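LipS lipolytic enzyme (Unidentified, PDB 4FBL) is a thermostable lipolytic enzyme of the alpha/beta-hydrolase superfamily that probably cleaves ester bonds of lipids with a catalytic serine. Local coordinates at residues C[51-57]-C[119-125]; C[135-140]-C[213-219]. All blocks are in the same frame, centred on the assembly; numbering follows the deposited sequence.

Contact 1: residues C[51-57]-C[119-125]; sequences RIGVLVS and CDVLFMT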
ATOM      1  N   ARG C  51      -9.044  30.202  17.709  1.00 25.82           N
ATOM      2  CA  ARG C  51      -8.298  29.177  18.339  1.00 24.92           C
ATOM      3  C   ARG C  51      -8.733  27.761  17.896  1.00 23.73           C
ATOM      4  O   ARG C  51      -8.114  26.808  18.237  1.00 24.32           O
ATOM      5  CB  ARG C  51      -8.450  29.334  19.829  1.00 26.77           C
ATOM      6  CG  ARG C  51      -9.894  29.393  20.354  1.00 31.12           C
ATOM      7  CD  ARG C  51      -9.957  29.973  21.759  1.00 37.42           C
ATOM      8  NE  ARG C  51     -11.206  29.722  22.478  1.00 43.21           N
ATOM      9  CZ  ARG C  51     -12.132  30.631  22.724  1.00 41.85           C
ATOM     10  NH1 ARG C  51     -11.955  31.851  22.318  1.00 41.22           N
ATOM     11  NH2 ARG C  51     -13.236  30.311  23.365  1.00 42.80           N
ATOM     12  N   ILE C  52      -9.795  27.653  17.131  1.00 21.81           N
ATOM     13  CA  ILE C  52     -10.163  26.310  16.581  1.00 22.99           C
ATOM     14  C   ILE C  52      -9.792  26.273  15.082  1.00 21.64           C
ATOM     15  O   ILE C  52     -10.170  27.178  14.358  1.00 22.82           O
ATOM     16  CB  ILE C  52     -11.622  26.048  16.786  1.00 21.48           C
ATOM     17  CG1 ILE C  52     -11.921  25.967  18.327  1.00 22.31           C
ATOM     18  CG2 ILE C  52     -12.034  24.619  16.144  1.00 22.35           C
ATOM     19  CD1 ILE C  52     -13.460  26.071  18.589  1.00 21.09           C
ATOM     20  N   GLY C  53      -9.039  25.261  14.651  1.00 20.40           N
ATOM     21  CA  GLY C  53      -8.576  25.257  13.229  1.00 20.60           C
ATOM     22  C   GLY C  53      -8.962  23.988  12.437  1.00 20.26           C
ATOM     23  O   GLY C  53      -9.207  22.943  13.037  1.00 20.08           O
ATOM     24  N   VAL C  54      -9.043  24.103  11.120  1.00 20.37           N
ATOM     25  CA  VAL C  54      -9.477  22.979  10.250  1.00 20.15           C
ATOM     26  C   VAL C  54      -8.421  22.817   9.160  1.00 19.82           C
ATOM     27  O   VAL C  54      -8.124  23.811   8.440  1.00 20.12           O
ATOM     28  CB  VAL C  54     -10.856  23.218   9.545  1.00 19.79           C
ATOM     29  CG1 VAL C  54     -11.390  21.917   8.866  1.00 16.20           C
ATOM     30  CG2 VAL C  54     -11.905  23.766  10.552  1.00 20.93           C
ATOM     31  N   LEU C  55      -7.939  21.573   8.986  1.00 17.95           N
ATOM     32  CA  LEU C  55      -6.993  21.247   7.935  1.00 15.67           C
ATOM     33  C   LEU C  55      -7.856  20.620   6.856  1.00 16.68           C
ATOM     34  O   LEU C  55      -8.625  19.707   7.156  1.00 14.51           O
ATOM     35  CB  LEU C  55      -5.984  20.224   8.510  1.00 16.57           C
ATOM     36  CG  LEU C  55      -4.615  20.184   7.788  1.00 17.01           C
ATOM     37  CD1 LEU C  55      -3.651  19.271   8.583  1.00 13.67           C
ATOM     38  CD2 LEU C  55      -4.711  19.617   6.367  1.00 14.28           C
ATOM     39  N   VAL C  56      -7.769  21.137   5.616  1.00 16.30           N
ATOM     40  CA  VAL C  56      -8.594  20.676   4.514  1.00 14.72           C
ATOM     41  C   VAL C  56      -7.755  20.131   3.395  1.00 16.67           C
ATOM     42  O   VAL C  56      -6.971  20.880   2.826  1.00 16.17           O
ATOM     43  CB  VAL C  56      -9.488  21.828   3.933  1.00 15.15           C
ATOM     44  CG1 VAL C  56     -10.457  21.233   2.906  1.00 13.62           C
ATOM     45  CG2 VAL C  56     -10.239  22.543   5.091  1.00 14.67           C
ATOM     46  N   SER C  57      -7.914  18.837   3.052  1.00 16.68           N
ATOM     47  CA  SER C  57      -6.970  18.248   2.092  1.00 15.90           C
ATOM     48  C   SER C  57      -7.652  17.834   0.778  1.00 15.68           C
ATOM     49  O   SER C  57      -8.618  17.065   0.811  1.00 17.77           O
ATOM     50  CB  SER C  57      -6.341  16.960   2.705  1.00 15.63           C
ATOM     51  OG  SER C  57      -5.431  16.455   1.715  1.00 19.41           O
ATOM     52  N   CYS C 119      -3.606  27.723  16.913  1.00 26.73           N
ATOM     53  CA  CYS C 119      -4.848  27.042  17.340  1.00 26.09           C
ATOM     54  C   CYS C 119      -4.604  26.113  18.470  1.00 25.30           C
ATOM     55  O   CYS C 119      -3.594  25.495  18.566  1.00 25.22           O
ATOM     56  CB  CYS C 119      -5.420  26.185  16.178  1.00 25.70           C
ATOM     57  SG  CYS C 119      -5.776  27.182  14.872  1.00 27.76           S
ATOM     58  N   ASP C 120      -5.635  25.940  19.293  1.00 26.95           N
ATOM     59  CA  ASP C 120      -5.640  24.961  20.385  1.00 27.80           C
ATOM     60  C   ASP C 120      -6.320  23.627  20.049  1.00 24.92           C
ATOM     61  O   ASP C 120      -6.172  22.713  20.755  1.00 22.70           O
ATOM     62  CB  ASP C 120      -6.520  25.580  21.565  1.00 28.52           C
ATOM     63  CG  ASP C 120      -5.871  26.847  22.161  1.00 35.95           C
ATOM     64  OD1 ASP C 120      -4.601  26.893  22.142  1.00 41.97           O
ATOM     65  OD2 ASP C 120      -6.603  27.787  22.608  1.00 39.33           O
ATOM     66  N   VAL C 121      -7.218  23.640  19.089  1.00 25.31           N
ATOM     67  CA  VAL C 121      -8.080  22.479  18.741  1.00 23.70           C
ATOM     68  C   VAL C 121      -7.958  22.315  17.223  1.00 22.25           C
ATOM     69  O   VAL C 121      -8.009  23.317  16.527  1.00 20.26           O
ATOM     70  CB  VAL C 121      -9.575  22.847  19.058  1.00 23.65           C
ATOM     71  CG1 VAL C 121     -10.505  21.657  18.922  1.00 23.42           C
ATOM     72  CG2 VAL C 121      -9.637  23.418  20.440  1.00 26.23           C
ATOM     73  N   LEU C 122      -7.829  21.067  16.729  1.00 20.08           N
ATOM     74  CA  LEU C 122      -7.720  20.858  15.298  1.00 18.27           C
ATOM     75  C   LEU C 122      -8.753  19.906  14.819  1.00 17.49           C
ATOM     76  O   LEU C 122      -9.032  18.945  15.495  1.00 16.11           O
ATOM     77  CB  LEU C 122      -6.338  20.247  15.025  1.00 20.07           C
ATOM     78  CG  LEU C 122      -5.141  21.210  14.855  1.00 23.08           C
ATOM     79  CD1 LEU C 122      -4.713  22.148  16.001  1.00 28.67           C
ATOM     80  CD2 LEU C 122      -3.910  20.428  14.232  1.00 25.18           C
ATOM     81  N   PHE C 123      -9.297  20.145  13.616  1.00 17.62           N
ATOM     82  CA  PHE C 123     -10.075  19.120  12.890  1.00 16.06           C
ATOM     83  C   PHE C 123      -9.424  18.862  11.517  1.00 15.72           C
ATOM     84  O   PHE C 123      -8.710  19.710  11.020  1.00 14.68           O
ATOM     85  CB  PHE C 123     -11.538  19.555  12.656  1.00 15.30           C
ATOM     86  CG  PHE C 123     -12.343  19.692  13.936  1.00 17.64           C
ATOM     87  CD1 PHE C 123     -12.120  20.801  14.787  1.00 16.78           C
ATOM     88  CD2 PHE C 123     -13.272  18.700  14.329  1.00 18.99           C
ATOM     89  CE1 PHE C 123     -12.806  20.977  15.950  1.00 19.75           C
ATOM     90  CE2 PHE C 123     -13.982  18.869  15.570  1.00 15.86           C
ATOM     91  CZ  PHE C 123     -13.720  20.063  16.342  1.00 19.29           C
ATOM     92  N   MET C 124      -9.787  17.752  10.862  1.00 15.23           N
ATOM     93  CA  MET C 124      -9.273  17.561   9.525  1.00 16.36           C
ATOM     94  C   MET C 124     -10.371  16.905   8.717  1.00 15.54           C
ATOM     95  O   MET C 124     -11.160  16.104   9.216  1.00 15.63           O
ATOM     96  CB  MET C 124      -7.942  16.727   9.563  1.00 15.52           C
ATOM     97  CG  MET C 124      -7.446  16.490   8.055  1.00 15.53           C
ATOM     98  SD  MET C 124      -5.795  15.758   8.173  1.00 19.14           S
ATOM     99  CE  MET C 124      -5.515  15.516   6.383  1.00 11.43           C
ATOM    100  N   THR C 125     -10.429  17.295   7.458  1.00 16.07           N
ATOM    101  CA  THR C 125     -11.372  16.773   6.532  1.00 15.07           C
ATOM    102  C   THR C 125     -10.630  16.629   5.228  1.00 14.43           C
ATOM    103  O   THR C 125      -9.649  17.330   4.988  1.00 13.43           O
ATOM    104  CB  THR C 125     -12.641  17.721   6.378  1.00 14.25           C
ATOM    105  OG1 THR C 125     -13.636  17.130   5.476  1.00 16.52           O
ATOM    106  CG2 THR C 125     -12.249  19.081   5.848  1.00 16.29           C
TER

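Contact 2: residues C[135-140]-C[213-219]; sequences VWAAGQ and LLPRVKC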
ATOM      1  N   VAL C 135      -7.717  10.120   7.602  1.00 16.28           N
ATOM      2  CA  VAL C 135      -7.651   8.880   8.389  1.00 17.53           C
ATOM      3  C   VAL C 135      -6.213   8.616   8.803  1.00 15.55           C
ATOM      4  O   VAL C 135      -5.978   8.278   9.933  1.00 18.25           O
ATOM      5  CB  VAL C 135      -8.219   7.684   7.664  1.00 15.32           C
ATOM      6  CG1 VAL C 135      -7.970   6.370   8.511  1.00 19.15           C
ATOM      7  CG2 VAL C 135      -9.716   7.875   7.468  1.00 16.16           C
ATOM      8  N   TRP C 136      -5.249   8.806   7.922  1.00 15.64           N
ATOM      9  CA  TRP C 136      -3.863   8.563   8.286  1.00 18.38           C
ATOM     10  C   TRP C 136      -3.461   9.491   9.415  1.00 19.88           C
ATOM     11  O   TRP C 136      -2.746   9.041  10.356  1.00 20.31           O
ATOM     12  CB  TRP C 136      -2.898   8.779   7.080  1.00 17.89           C
ATOM     13  CG  TRP C 136      -1.492   8.826   7.495  1.00 19.00           C
ATOM     14  CD1 TRP C 136      -0.617   7.739   7.709  1.00 19.60           C
ATOM     15  CD2 TRP C 136      -0.719  10.008   7.737  1.00 18.70           C
ATOM     16  NE1 TRP C 136       0.615   8.199   8.130  1.00 21.60           N
ATOM     17  CE2 TRP C 136       0.599   9.580   8.140  1.00 21.77           C
ATOM     18  CE3 TRP C 136      -1.001  11.378   7.646  1.00 18.80           C
ATOM     19  CZ2 TRP C 136       1.627  10.491   8.505  1.00 16.43           C
ATOM     20  CZ3 TRP C 136       0.020  12.288   8.006  1.00 17.68           C
ATOM     21  CH2 TRP C 136       1.334  11.828   8.415  1.00 19.92           C
ATOM     22  N   ALA C 137      -3.828  10.785   9.339  1.00 18.48           N
ATOM     23  CA  ALA C 137      -3.272  11.688  10.397  1.00 17.38           C
ATOM     24  C   ALA C 137      -3.950  11.437  11.780  1.00 17.58           C
ATOM     25  O   ALA C 137      -3.266  11.512  12.798  1.00 19.18           O
ATOM     26  CB  ALA C 137      -3.430  13.183   9.999  1.00 18.22           C
ATOM     27  N   ALA C 138      -5.237  11.095  11.813  1.00 15.40           N
ATOM     28  CA  ALA C 138      -5.931  10.789  13.044  1.00 19.13           C
ATOM     29  C   ALA C 138      -5.445   9.457  13.701  1.00 20.62           C
ATOM     30  O   ALA C 138      -5.562   9.306  14.937  1.00 22.41           O
ATOM     31  CB  ALA C 138      -7.470  10.742  12.832  1.00 17.97           C
ATOM     32  N   GLY C 139      -4.920   8.520  12.879  1.00 19.99           N
ATOM     33  CA  GLY C 139      -4.326   7.242  13.358  1.00 20.15           C
ATOM     34  C   GLY C 139      -2.859   7.403  13.771  1.00 20.66           C
ATOM     35  O   GLY C 139      -2.355   6.765  14.740  1.00 21.16           O
ATOM     36  N   GLN C 140      -2.188   8.296  13.081  1.00 19.16           N
ATOM     37  CA  GLN C 140      -0.751   8.536  13.251  1.00 20.17           C
ATOM     38  C   GLN C 140      -0.504   9.386  14.488  1.00 21.55           C
ATOM     39  O   GLN C 140       0.534   9.155  15.199  1.00 20.18           O
ATOM     40  CB  GLN C 140      -0.158   9.264  12.059  1.00 18.85           C
ATOM     41  CG  GLN C 140       1.287   9.628  12.190  1.00 23.12           C
ATOM     42  CD  GLN C 140       2.225   8.341  12.222  1.00 31.67           C
ATOM     43  OE1 GLN C 140       2.518   7.771  11.208  1.00 28.40           O
ATOM     44  NE2 GLN C 140       2.646   7.919  13.399  1.00 27.68           N
ATOM     45  N   LEU C 213      -3.976   1.690   9.983  1.00 20.95           N
ATOM     46  CA  LEU C 213      -4.158   2.538  11.175  1.00 20.42           C
ATOM     47  C   LEU C 213      -5.576   2.667  11.790  1.00 22.62           C
ATOM     48  O   LEU C 213      -5.718   3.151  12.926  1.00 23.93           O
ATOM     49  CB  LEU C 213      -3.703   3.933  10.838  1.00 18.86           C
ATOM     50  CG  LEU C 213      -2.228   4.094  10.636  1.00 19.34           C
ATOM     51  CD1 LEU C 213      -1.842   5.545  10.119  1.00 18.26           C
ATOM     52  CD2 LEU C 213      -1.497   3.880  11.970  1.00 18.81           C
ATOM     53  N   LEU C 214      -6.619   2.256  11.075  1.00 20.84           N
ATOM     54  CA  LEU C 214      -7.951   2.468  11.517  1.00 21.05           C
ATOM     55  C   LEU C 214      -8.219   2.210  13.032  1.00 22.36           C
ATOM     56  O   LEU C 214      -8.853   3.027  13.659  1.00 23.33           O
ATOM     57  CB  LEU C 214      -8.915   1.664  10.651  1.00 19.84           C
ATOM     58  CG  LEU C 214      -9.323   2.247   9.273  1.00 22.05           C
ATOM     59  CD1 LEU C 214     -10.055   1.205   8.350  1.00 19.94           C
ATOM     60  CD2 LEU C 214     -10.187   3.480   9.408  1.00 18.27           C
ATOM     61  N   PRO C 215      -7.777   1.050  13.615  1.00 23.08           N
ATOM     62  CA  PRO C 215      -8.048   0.731  15.043  1.00 23.29           C
ATOM     63  C   PRO C 215      -7.473   1.842  15.965  1.00 21.83           C
ATOM     64  O   PRO C 215      -7.975   2.117  17.039  1.00 24.16           O
ATOM     65  CB  PRO C 215      -7.245  -0.599  15.247  1.00 22.22           C
ATOM     66  CG  PRO C 215      -7.436  -1.264  13.828  1.00 25.79           C
ATOM     67  CD  PRO C 215      -7.066  -0.059  12.939  1.00 22.78           C
ATOM     68  N   ARG C 216      -6.451   2.520  15.521  1.00 21.35           N
ATOM     69  CA  ARG C 216      -5.884   3.628  16.282  1.00 22.26           C
ATOM     70  C   ARG C 216      -6.605   4.958  16.226  1.00 21.92           C
ATOM     71  O   ARG C 216      -6.320   5.857  17.050  1.00 22.80           O
ATOM     72  CB  ARG C 216      -4.511   3.899  15.784  1.00 23.37           C
ATOM     73  CG  ARG C 216      -3.406   3.049  16.354  1.00 29.32           C
ATOM     74  CD  ARG C 216      -2.249   3.495  15.530  1.00 37.44           C
ATOM     75  NE  ARG C 216      -1.006   3.410  16.227  1.00 43.35           N
ATOM     76  CZ  ARG C 216      -0.192   4.400  16.580  1.00 40.75           C
ATOM     77  NH1 ARG C 216      -0.409   5.690  16.347  1.00 30.93           N
ATOM     78  NH2 ARG C 216       0.916   4.011  17.190  1.00 42.78           N
ATOM     79  N   VAL C 217      -7.532   5.110  15.293  1.00 22.09           N
ATOM     80  CA  VAL C 217      -8.310   6.374  15.216  1.00 22.00           C
ATOM     81  C   VAL C 217      -9.346   6.362  16.332  1.00 23.88           C
ATOM     82  O   VAL C 217     -10.130   5.437  16.369  1.00 22.21           O
ATOM     83  CB  VAL C 217      -9.091   6.521  13.893  1.00 22.42           C
ATOM     84  CG1 VAL C 217      -9.921   7.790  13.932  1.00 21.17           C
ATOM     85  CG2 VAL C 217      -8.122   6.535  12.694  1.00 15.83           C
ATOM     86  N   LYS C 218      -9.307   7.366  17.218  1.00 23.66           N
ATOM     87  CA  LYS C 218     -10.140   7.406  18.428  1.00 26.92           C
ATOM     88  C   LYS C 218     -10.985   8.675  18.443  1.00 24.70           C
ATOM     89  O   LYS C 218     -11.905   8.729  19.189  1.00 24.27           O
ATOM     90  CB  LYS C 218      -9.272   7.464  19.752  1.00 27.89           C
ATOM     91  CG  LYS C 218      -8.592   6.124  20.223  1.00 35.91           C
ATOM     92  CD  LYS C 218      -9.573   5.057  20.944  1.00 44.44           C
ATOM     93  CE  LYS C 218      -8.895   3.664  21.257  1.00 46.01           C
ATOM     94  NZ  LYS C 218      -8.104   3.139  20.054  1.00 39.24           N
ATOM     95  N   CYS C 219     -10.614   9.738  17.729  1.00 23.86           N
ATOM     96  CA  CYS C 219     -11.424  10.955  17.826  1.00 22.88           C
ATOM     97  C   CYS C 219     -12.811  10.774  17.192  1.00 22.89           C
ATOM     98  O   CYS C 219     -13.001   9.896  16.372  1.00 20.43           O
ATOM     99  CB  CYS C 219     -10.715  12.155  17.165  1.00 23.88           C
ATOM    100  SG  CYS C 219     -10.361  11.906  15.352  1.00 25.61           S
TER
HETATM  101  O   HOH W   1      -7.718   9.765  16.746  1.00 21.84           O

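Contact 1: residues C[51-57]-C[119-125]
Ile52 and Phe123 meet on one face of a parallel strand pair, strand 52-57 beside strand 121-127. The methyl CG2 of Ile52 reaches CE1 of Phe123 at 3.7 Å, at the edge of the ring and near its plane. CG of Phe123 is beside its backbone N (chi1 -66°), and the ring leans back along its strand toward Ile52. CG1 of Ile52 lies alongside Val121, 4.0 Å from its CB. Further along the same face, both methyls of Val56 pack against CG2 of Thr125. The hydroxyl OG1 of Thr125 turns to Met149 O instead.

On the other face Leu55 and Met124 run side by side. The Met124 chain is fully extended, with CG anti to the backbone N (chi1 178°). Its CG lies 4.0 Å from Leu55 CB, and its CE ends 4.0 Å from Ser57 CB. Cys119 SG packs against the backbone of Gly53, 3.8 Å from its CA.

Backbone bonds join the strands from Gly53 N to Ser57 N. At the start, Arg51 O accepts a hydrogen bond from Asp120 N at 2.8 Å and a weak one from Val121 N.

Strand 80-83 pairs with the other edge of 52-57. Helix 101-118 packs on Leu55, and helix 129-140 packs on Met124. The pair thus belongs to the central sheet of the alpha/beta-hydrolase fold.

Contact 2: residues C[135-140]-C[213-219]
Gly139 O, near the end of helix 129-140, accepts a hydrogen bond from Arg216 NH1 at 2.7 Å. The bond is nearly straight, with an angle of 163° at the hydrogen. The donor lies in the carbonyl plane, and the oxygen lies close to the guanidinium plane, at its edge. The Arg216 chain is extended from CG to NE. It passes alongside the carbonyl, with CD 3.4 Å from Gly139 O.

A second polar link runs through a water. The water donates to Ala138 O and accepts from Lys218 N, both at 2.9 Å.

Apolar groups fill the space between helix and loop. Leu213 CD1 touches Trp136 CD1 at 3.5 Å. It approaches the indole obliquely, and the two side chains lie side by side. Val135 CG1 meets Leu214 CD2 at 3.8 Å. Val217 straddles the helix surface. With CG1 anti to the backbone N (chi1 177°), it is this methyl that faces Ala138 CB, while CG2 faces Val135 O and Gly139 N, 3.8 Å from the latter. Cys219 SG adds a contact to Ala138 CB at 4.0 Å. The backbones come nearest at Gly139 and Val217, with their CA atoms 4.5 Å apart.

The loop joins helix 200-213 to strand 221-226. Helix 101-118 packs on Trp136, and Ile148 of strand 147-151 touches Ala138 and Cys219. The second subunit covers part of this region: its Ala164 O accepts a hydrogen bond from Gln140 NE2, and its Phe167 packs on Trp136.

In the fold
Both segments of contact 1 come earlier in the chain than those of contact 2, and the centres of the two contacts lie about 16 Å apart. Helix 129-140 comes directly after strand 121-127 and so connects them. The two contacts also touch directly, through Met124 SD and Ala137 CB at 3.9 Å. Contact 1 lies within the central sheet. Contact 2 ties the helix after that strand to the loop leading into strand 221-226, further across the same sheet. Ser128 lines the spermidine pocket, in a Gly-x-Ser-x-Gly sequence consistent with a nucleophile elbow. This probable elbow lies between the strand of contact 1 and the helix of contact 2.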